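Local coordinates for glycerol dehydrogenase (Schizosaccharomyces pombe, PDB 1TA9), which catalyses the NAD-dependent oxidation of glycerol to dihydroxyacetone, a zinc-dependent reaction involved in glycerol assimilation, at residues R224-G229 against L276-S281. Sequence-based numbering, arbitrary orientation.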
loop_
_atom_site.group_PDB
_atom_site.type_symbol
_atom_site.label_atom_id
_atom_site.label_comp_id
_atom_site.label_asym_id
_atom_site.label_seq_id
_atom_site.Cartn_x
_atom_site.Cartn_y
_atom_site.Cartn_z
ATOM N N ARG B 224 -23.229 17.604 27.715
ATOM C CA ARG B 224 -21.960 18.207 28.116
ATOM C C ARG B 224 -21.208 17.211 29.015
ATOM O O ARG B 224 -19.982 17.125 28.973
ATOM C CB ARG B 224 -22.193 19.520 28.875
ATOM C CG ARG B 224 -20.908 20.197 29.325
ATOM C CD ARG B 224 -21.145 21.366 30.284
ATOM N NE ARG B 224 -19.872 21.912 30.759
ATOM C CZ ARG B 224 -19.742 22.771 31.765
ATOM N NH1 ARG B 224 -20.811 23.199 32.427
ATOM N NH2 ARG B 224 -18.536 23.199 32.113
ATOM N N PHE B 225 -21.947 16.450 29.818
ATOM C CA PHE B 225 -21.335 15.464 30.712
ATOM C C PHE B 225 -20.610 14.354 29.947
ATOM O O PHE B 225 -19.484 13.982 30.289
ATOM C CB PHE B 225 -22.397 14.840 31.623
ATOM C CG PHE B 225 -22.854 15.745 32.731
ATOM C CD1 PHE B 225 -22.064 15.932 33.863
ATOM C CD2 PHE B 225 -24.063 16.424 32.636
ATOM C CE1 PHE B 225 -22.473 16.786 34.889
ATOM C CE2 PHE B 225 -24.484 17.285 33.656
ATOM C CZ PHE B 225 -23.686 17.464 34.782
ATOM N N LEU B 226 -21.264 13.817 28.922
ATOM C CA LEU B 226 -20.665 12.754 28.116
ATOM C C LEU B 226 -19.397 13.268 27.446
ATOM O O LEU B 226 -18.384 12.571 27.396
ATOM C CB LEU B 226 -21.645 12.272 27.037
ATOM C CG LEU B 226 -21.107 11.186 26.090
ATOM C CD1 LEU B 226 -20.960 9.877 26.856
ATOM C CD2 LEU B 226 -22.052 10.994 24.911
ATOM N N ILE B 227 -19.467 14.491 26.929
ATOM C CA ILE B 227 -18.333 15.100 26.254
ATOM C C ILE B 227 -17.159 15.263 27.213
ATOM O O ILE B 227 -16.007 15.074 26.829
ATOM C CB ILE B 227 -18.731 16.458 25.638
ATOM C CG1 ILE B 227 -19.710 16.211 24.488
ATOM C CG2 ILE B 227 -17.492 17.199 25.142
ATOM C CD1 ILE B 227 -20.362 17.455 23.918
ATOM N N SER B 228 -17.450 15.606 28.462
ATOM C CA SER B 228 -16.395 15.749 29.453
ATOM C C SER B 228 -15.726 14.383 29.635
ATOM O O SER B 228 -14.508 14.287 29.760
ATOM C CB SER B 228 -16.978 16.224 30.781
ATOM O OG SER B 228 -15.977 16.234 31.776
ATOM N N GLY B 229 -16.538 13.329 29.645
ATOM C CA GLY B 229 -16.005 11.988 29.787
ATOM C C GLY B 229 -15.165 11.589 28.586
ATOM O O GLY B 229 -14.226 10.809 28.710
ATOM N N LEU B 276 -18.477 10.790 18.142
ATOM C CA LEU B 276 -19.457 11.723 17.592
ATOM C C LEU B 276 -20.857 11.133 17.480
ATOM O O LEU B 276 -21.842 11.840 17.677
ATOM C CB LEU B 276 -19.009 12.247 16.223
ATOM C CG LEU B 276 -20.008 13.176 15.518
ATOM C CD1 LEU B 276 -20.493 14.270 16.472
ATOM C CD2 LEU B 276 -19.352 13.787 14.289
ATOM N N SER B 277 -20.958 9.845 17.166
ATOM C CA SER B 277 -22.279 9.232 17.054
ATOM C C SER B 277 -22.908 9.105 18.449
ATOM O O SER B 277 -24.122 9.207 18.598
ATOM C CB SER B 277 -22.213 7.868 16.335
ATOM O OG SER B 277 -21.134 7.066 16.774
ATOM N N ALA B 278 -22.081 8.908 19.473
ATOM C CA ALA B 278 -22.582 8.819 20.848
ATOM C C ALA B 278 -23.065 10.208 21.268
ATOM O O ALA B 278 -24.092 10.355 21.931
ATOM C CB ALA B 278 -21.474 8.356 21.786
ATOM N N ILE B 279 -22.301 11.228 20.893
ATOM C CA ILE B 279 -22.674 12.603 21.212
ATOM C C ILE B 279 -24.028 12.944 20.580
ATOM O O ILE B 279 -24.925 13.469 21.247
ATOM C CB ILE B 279 -21.601 13.600 20.710
ATOM C CG1 ILE B 279 -20.339 13.472 21.569
ATOM C CG2 ILE B 279 -22.148 15.020 20.758
ATOM C CD1 ILE B 279 -19.169 14.335 21.092
ATOM N N LEU B 280 -24.173 12.656 19.290
ATOM C CA LEU B 280 -25.434 12.926 18.603
ATOM C C LEU B 280 -26.561 12.124 19.258
ATOM O O LEU B 280 -27.660 12.641 19.474
ATOM C CB LEU B 280 -25.315 12.567 17.114
ATOM C CG LEU B 280 -24.376 13.478 16.312
ATOM C CD1 LEU B 280 -24.077 12.869 14.954
ATOM C CD2 LEU B 280 -25.019 14.851 16.149
ATOM N N SER B 281 -26.285 10.864 19.585
ATOM C CA SER B 281 -27.275 10.005 20.229
ATOM C C SER B 281 -27.738 10.589 21.569
ATOM O O SER B 281 -28.941 10.706 21.825
ATOM C CB SER B 281 -26.697 8.598 20.450
ATOM O OG SER B 281 -26.509 7.919 19.216
#
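In the helical part of this iron-containing alcohol dehydrogenase family fold, helices 223-245 and 258-284 pack nearly antiparallel, and L226 and I227 of the first meet A278 and I279 of the second. The short segments run at 162° to each other with their axes 9.9 Å apart, and the CA atoms of I227 and I279 lie 7.1 Å from each other. L226 points at the partner helix, and with CG anti to its own N (chi1 178°) the branch reaches across to the backbone there: CD2 of L226 comes 3.7 Å from O of A278 and 4.1 Å from CB of the same residue. The side chain of L226 also comes near that of A179, a probable NAD-binding residue, so the contact borders the probable cofactor site. Beside it, I227 and I279 leave their helices obliquely to the contact, but in each CG1, anti to the carbonyl carbon, carries the extended branch toward the other helix. The two side chains cross at about a right angle, CG1 of I227 lying 3.9 Å from CD1 of I279. I279 also touches V223 and I230 of the first helix, so it spans more than one turn of it. Helix 289-307 packs against both sides of the contact, F291 on L226 and V294 on A278. One turn on from S277, OG of S281 donates to its O at 2.8 Å, on the face of the carbonyl opposite the backbone N of S281; this hydroxyl is also hydrogen-bonded to OG1 of T288. All four touching residues are buried, and non-directional van der Waals packing of aliphatic groups joins the segments without a polar bond, one L226 methyl lying against a carbonyl oxygen.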